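Local coordinates for protein nucleoporin NUP82 (Chaetomium thermophilum, PDB 5CWW) that probably serves as a structural component of the nuclear pore complex, this chain being its N-terminal beta-propeller part, at residues 7-12 against 587-592; 561-566 against 577-582. All blocks are in the same frame, centred on the assembly; numbering follows the deposited sequence.

Contact 1 (7-12 against 587-592); sequences FAPAWL and ALFFET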
loop_
_atom_site.group_PDB
_atom_site.type_symbol
_atom_site.label_atom_id
_atom_site.label_comp_id
_atom_site.label_asym_id
_atom_site.label_seq_id
_atom_site.Cartn_x
_atom_site.Cartn_y
_atom_site.Cartn_z
ATOM N N PHE B 7 -19.225 -26.560 4.284
ATOM C CA PHE B 7 -18.939 -25.468 5.209
ATOM C C PHE B 7 -19.804 -24.248 4.903
ATOM O O PHE B 7 -19.335 -23.113 4.940
ATOM C CB PHE B 7 -17.456 -25.101 5.145
ATOM C CG PHE B 7 -16.542 -26.224 5.543
ATOM C CD1 PHE B 7 -16.077 -27.124 4.600
ATOM C CD2 PHE B 7 -16.161 -26.388 6.865
ATOM C CE1 PHE B 7 -15.240 -28.162 4.964
ATOM C CE2 PHE B 7 -15.325 -27.424 7.236
ATOM C CZ PHE B 7 -14.865 -28.312 6.284
ATOM N N ALA B 8 -21.074 -24.500 4.610
ATOM C CA ALA B 8 -22.034 -23.440 4.326
ATOM C C ALA B 8 -23.450 -23.980 4.517
ATOM O O ALA B 8 -23.660 -25.190 4.458
ATOM C CB ALA B 8 -21.841 -22.907 2.913
ATOM N N PRO B 9 -24.427 -23.089 4.753
ATOM C CA PRO B 9 -25.804 -23.564 4.933
ATOM C C PRO B 9 -26.381 -24.161 3.654
ATOM O O PRO B 9 -25.800 -23.994 2.582
ATOM C CB PRO B 9 -26.562 -22.298 5.344
ATOM C CG PRO B 9 -25.751 -21.175 4.809
ATOM C CD PRO B 9 -24.325 -21.626 4.894
ATOM N N ALA B 10 -27.512 -24.847 3.774
ATOM C CA ALA B 10 -28.108 -25.559 2.648
ATOM C C ALA B 10 -28.493 -24.623 1.506
ATOM O O ALA B 10 -28.482 -25.025 0.343
ATOM C CB ALA B 10 -29.325 -26.340 3.114
ATOM N N TRP B 11 -28.834 -23.380 1.835
ATOM C CA TRP B 11 -29.307 -22.432 0.828
ATOM C C TRP B 11 -28.148 -21.778 0.070
ATOM O O TRP B 11 -28.358 -20.853 -0.716
ATOM C CB TRP B 11 -30.203 -21.362 1.466
ATOM C CG TRP B 11 -29.605 -20.643 2.636
ATOM C CD1 TRP B 11 -29.654 -21.027 3.944
ATOM C CD2 TRP B 11 -28.884 -19.405 2.608
ATOM N NE1 TRP B 11 -29.001 -20.111 4.732
ATOM C CE2 TRP B 11 -28.520 -19.105 3.936
ATOM C CE3 TRP B 11 -28.508 -18.524 1.589
ATOM C CZ2 TRP B 11 -27.797 -17.962 4.272
ATOM C CZ3 TRP B 11 -27.789 -17.389 1.925
ATOM C CH2 TRP B 11 -27.442 -17.119 3.255
ATOM N N LEU B 12 -26.932 -22.264 0.309
ATOM C CA LEU B 12 -25.761 -21.842 -0.457
ATOM C C LEU B 12 -25.071 -23.047 -1.094
ATOM O O LEU B 12 -24.061 -22.896 -1.782
ATOM C CB LEU B 12 -24.772 -21.077 0.429
ATOM C CG LEU B 12 -25.167 -19.659 0.851
ATOM C CD1 LEU B 12 -24.111 -19.071 1.776
ATOM C CD2 LEU B 12 -25.374 -18.752 -0.354
ATOM N N ALA B 587 -19.387 -20.250 4.429
ATOM C CA ALA B 587 -20.173 -19.320 5.232
ATOM C C ALA B 587 -20.303 -19.825 6.664
ATOM O O ALA B 587 -21.150 -20.668 6.960
ATOM C CB ALA B 587 -21.544 -19.116 4.612
ATOM N N LEU B 588 -19.454 -19.301 7.544
ATOM C CA LEU B 588 -19.407 -19.732 8.937
ATOM C C LEU B 588 -19.984 -18.665 9.864
ATOM O O LEU B 588 -19.507 -17.529 9.895
ATOM C CB LEU B 588 -17.965 -20.054 9.328
ATOM C CG LEU B 588 -17.272 -21.057 8.401
ATOM C CD1 LEU B 588 -15.808 -21.213 8.769
ATOM C CD2 LEU B 588 -17.980 -22.407 8.432
ATOM N N PHE B 589 -21.006 -19.051 10.626
ATOM C CA PHE B 589 -21.777 -18.114 11.441
ATOM C C PHE B 589 -21.317 -18.086 12.898
ATOM O O PHE B 589 -20.873 -19.099 13.440
ATOM C CB PHE B 589 -23.265 -18.475 11.375
ATOM C CG PHE B 589 -23.899 -18.198 10.039
ATOM C CD1 PHE B 589 -23.540 -18.930 8.919
ATOM C CD2 PHE B 589 -24.858 -17.207 9.905
ATOM C CE1 PHE B 589 -24.119 -18.674 7.689
ATOM C CE2 PHE B 589 -25.443 -16.947 8.678
ATOM C CZ PHE B 589 -25.072 -17.683 7.569
ATOM N N PHE B 590 -21.433 -16.913 13.518
ATOM C CA PHE B 590 -21.034 -16.714 14.911
ATOM C C PHE B 590 -22.185 -16.221 15.776
ATOM O O PHE B 590 -22.122 -16.299 17.002
ATOM C CB PHE B 590 -19.880 -15.721 14.997
ATOM C CG PHE B 590 -18.675 -16.144 14.232
ATOM C CD1 PHE B 590 -17.779 -17.052 14.769
ATOM C CD2 PHE B 590 -18.439 -15.640 12.968
ATOM C CE1 PHE B 590 -16.666 -17.443 14.059
ATOM C CE2 PHE B 590 -17.333 -16.025 12.256
ATOM C CZ PHE B 590 -16.441 -16.929 12.799
ATOM N N GLU B 591 -23.229 -15.701 15.137
ATOM C CA GLU B 591 -24.368 -15.161 15.866
ATOM C C GLU B 591 -25.576 -15.001 14.953
ATOM O O GLU B 591 -25.559 -14.211 14.009
ATOM C CB GLU B 591 -23.999 -13.814 16.492
ATOM C CG GLU B 591 -25.052 -13.236 17.422
ATOM C CD GLU B 591 -24.610 -11.924 18.043
ATOM O OE1 GLU B 591 -23.683 -11.289 17.493
ATOM O OE2 GLU B 591 -25.176 -11.530 19.083
ATOM N N THR B 592 -26.624 -15.764 15.251
ATOM C CA THR B 592 -27.875 -15.703 14.507
ATOM C C THR B 592 -28.913 -14.934 15.319
ATOM O O THR B 592 -28.752 -14.771 16.527
ATOM C CB THR B 592 -28.405 -17.108 14.179
ATOM O OG1 THR B 592 -28.566 -17.856 15.391
ATOM C CG2 THR B 592 -27.439 -17.841 13.261
#

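Contact 2 (561-566 against 577-582); sequences PLAAAT and ILSATQ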
loop_
_atom_site.group_PDB
_atom_site.type_symbol
_atom_site.label_atom_id
_atom_site.label_comp_id
_atom_site.label_asym_id
_atom_site.label_seq_id
_atom_site.Cartn_x
_atom_site.Cartn_y
_atom_site.Cartn_z
ATOM N N PRO B 561 -6.818 -21.712 -3.630
ATOM C CA PRO B 561 -6.785 -20.481 -2.836
ATOM C C PRO B 561 -8.180 -20.058 -2.397
ATOM O O PRO B 561 -9.155 -20.333 -3.098
ATOM C CB PRO B 561 -6.178 -19.460 -3.798
ATOM C CG PRO B 561 -6.580 -19.942 -5.142
ATOM C CD PRO B 561 -6.582 -21.445 -5.061
ATOM N N LEU B 562 -8.267 -19.398 -1.246
ATOM C CA LEU B 562 -9.546 -18.944 -0.721
ATOM C C LEU B 562 -9.739 -17.460 -0.991
ATOM O O LEU B 562 -8.800 -16.670 -0.879
ATOM C CB LEU B 562 -9.640 -19.219 0.783
ATOM C CG LEU B 562 -9.417 -20.669 1.221
ATOM C CD1 LEU B 562 -9.515 -20.786 2.734
ATOM C CD2 LEU B 562 -10.409 -21.609 0.546
ATOM N N ALA B 563 -10.959 -17.088 -1.358
ATOM C CA ALA B 563 -11.315 -15.684 -1.477
ATOM C C ALA B 563 -11.158 -15.018 -0.116
ATOM O O ALA B 563 -11.525 -15.597 0.908
ATOM C CB ALA B 563 -12.735 -15.534 -1.990
ATOM N N ALA B 564 -10.591 -13.815 -0.108
ATOM C CA ALA B 564 -10.393 -13.066 1.127
ATOM C C ALA B 564 -11.692 -12.992 1.914
ATOM O O ALA B 564 -12.745 -12.676 1.359
ATOM C CB ALA B 564 -9.877 -11.671 0.826
ATOM N N ALA B 565 -11.606 -13.300 3.205
ATOM C CA ALA B 565 -12.775 -13.351 4.074
ATOM C C ALA B 565 -13.546 -12.038 4.041
ATOM O O ALA B 565 -12.956 -10.961 4.088
ATOM C CB ALA B 565 -12.356 -13.680 5.498
ATOM N N THR B 566 -14.867 -12.140 3.952
ATOM C CA THR B 566 -15.739 -10.974 3.945
ATOM C C THR B 566 -16.685 -11.042 5.136
ATOM O O THR B 566 -17.537 -11.926 5.214
ATOM C CB THR B 566 -16.553 -10.886 2.642
ATOM O OG1 THR B 566 -15.665 -10.944 1.517
ATOM C CG2 THR B 566 -17.352 -9.594 2.592
ATOM N N ILE B 577 -18.845 -14.974 8.509
ATOM C CA ILE B 577 -17.784 -14.755 7.537
ATOM C C ILE B 577 -18.141 -15.431 6.230
ATOM O O ILE B 577 -18.728 -16.511 6.226
ATOM C CB ILE B 577 -16.443 -15.307 8.026
ATOM C CG1 ILE B 577 -16.044 -14.641 9.333
ATOM C CG2 ILE B 577 -15.346 -15.093 6.990
ATOM C CD1 ILE B 577 -15.113 -15.484 10.116
ATOM N N LEU B 578 -17.768 -14.797 5.126
ATOM C CA LEU B 578 -17.983 -15.361 3.804
ATOM C C LEU B 578 -16.648 -15.508 3.079
ATOM O O LEU B 578 -15.876 -14.554 2.978
ATOM C CB LEU B 578 -18.942 -14.487 2.997
ATOM C CG LEU B 578 -19.319 -15.012 1.611
ATOM C CD1 LEU B 578 -20.084 -16.327 1.715
ATOM C CD2 LEU B 578 -20.133 -13.972 0.859
ATOM N N SER B 579 -16.375 -16.715 2.598
ATOM C CA SER B 579 -15.227 -16.961 1.733
ATOM C C SER B 579 -15.652 -17.941 0.651
ATOM O O SER B 579 -16.841 -18.222 0.502
ATOM C CB SER B 579 -14.039 -17.504 2.530
ATOM O OG SER B 579 -12.889 -17.640 1.710
ATOM N N ALA B 580 -14.694 -18.469 -0.101
ATOM C CA ALA B 580 -15.021 -19.406 -1.166
ATOM C C ALA B 580 -13.790 -20.101 -1.718
ATOM O O ALA B 580 -12.704 -19.522 -1.770
ATOM C CB ALA B 580 -15.756 -18.688 -2.296
ATOM N N THR B 581 -13.972 -21.352 -2.125
ATOM C CA THR B 581 -12.960 -22.071 -2.883
ATOM C C THR B 581 -13.177 -21.756 -4.358
ATOM O O THR B 581 -13.964 -20.871 -4.696
ATOM C CB THR B 581 -13.035 -23.590 -2.650
ATOM O OG1 THR B 581 -14.299 -24.086 -3.108
ATOM C CG2 THR B 581 -12.868 -23.916 -1.173
ATOM N N GLN B 582 -12.485 -22.475 -5.233
ATOM C CA GLN B 582 -12.652 -22.286 -6.669
ATOM C C GLN B 582 -14.061 -22.670 -7.114
ATOM O O GLN B 582 -14.530 -22.219 -8.160
ATOM C CB GLN B 582 -11.623 -23.111 -7.445
ATOM C CG GLN B 582 -10.174 -22.755 -7.153
ATOM C CD GLN B 582 -9.759 -21.434 -7.772
ATOM O OE1 GLN B 582 -10.222 -20.369 -7.362
ATOM N NE2 GLN B 582 -8.883 -21.498 -8.768
#

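Contact 1 (7-12 against 587-592)
The backbone N of A587 donates to F7 O at 2.9 Å. The N-H...O angle is 152°, and the donor lies in the plane of the F7 carbonyl. This is the one hydrogen bond between 7-12 and 587-592. CD2 of L588 comes alongside the same oxygen, 3.8 Å from F7 O, so an apolar methyl flanks the bond. The rest of the contact is apolar. CB of A587 points at the N-terminal segment and meets two groups: CD of P9 at 3.8 Å and CD1 of L12, also at 3.8 Å. CB of A8 adds a looser touch. The P9 ring also reaches F589, whose side chain it crosses at about a right angle, with P9 CD 4.1 Å from F589 CE1. CG of F589 sits beside its backbone N (chi1 -70°), which carries the ring toward P9 and W11. W11 CZ2 stands 4.3 Å from F589 CZ. Within 7-12, P9 CG and L12 CG lie over the same face of the W11 indole. W11 also packs on K73 and W76 of helix 69-77, and F589 stacks on F576. The irregular N-terminal segment thus lies against 585-589, an outer strand of the last propeller sheet within this chain. One backbone bond sets F7 against A587, and the remaining hold is apolar, centred on A587 CB with P9, L12 and the W11-F589 pair.

Contact 2 (561-566 against 577-582)
The flat side-chain amide of Q582 has the P561 ring over one face, with P561 CD 4.2 Å from Q582 CD. The amide carbon lies almost straight below that CD, and Q582 is bent at chi2 to bring its amide there. The peptide carbonyls are met nearer their own planes. The hydroxyl of S579 donates to A563 O at 2.6 Å, in the carbonyl plane and on a lone pair. Its OG is anti to the backbone N (chi1 -175°), which aims it across at 561-566. With alanine in its place, A563 O is likely to lose this donor, and the loop before strand 566-570 to be freer to shift at A563. A563 N donates to A580 O at 3.0 Å with an N-H...O angle of 166°. T566 and L578 form an antiparallel hydrogen-bonded pair, and L578 N approaches T566 O tilted 31° from its carbonyl plane. The strands 566-570, 576-580 and 585-589 form the last sheet of a beta-propeller, lying between its neighbour blades. A563, T566 and L578 touch I49 of the first sheet. L562 and A565 face the other way, toward T505 and Y503 of strand 501-506. On that side A565 CB meets I577 CG2 at 3.6 Å. L562 and T581 lie side by side, with L562 CD2 3.8 Å from T581 CG2. The T581 hydroxyl turns to D584 N and T583 N.

Contacts 1 and 2 both reach the same sheet, with centres about 13 Å apart. Strands 576-580 and 585-589 are neighbours in it and follow each other in the chain. L588 O and I577 N are 3.0 Å apart, a probable hydrogen bond that ties the two contacts. A587 CB, the apolar hub of contact 1, also lies 4.3 Å from L578 CD1 of contact 2. Contact 2 brings in the chain on one side of strand 576-580, and contact 1 adds the N-terminal segment beside 585-589. Contact 2 is buried; contact 1 lies farther from the centre of the chain and is partly open.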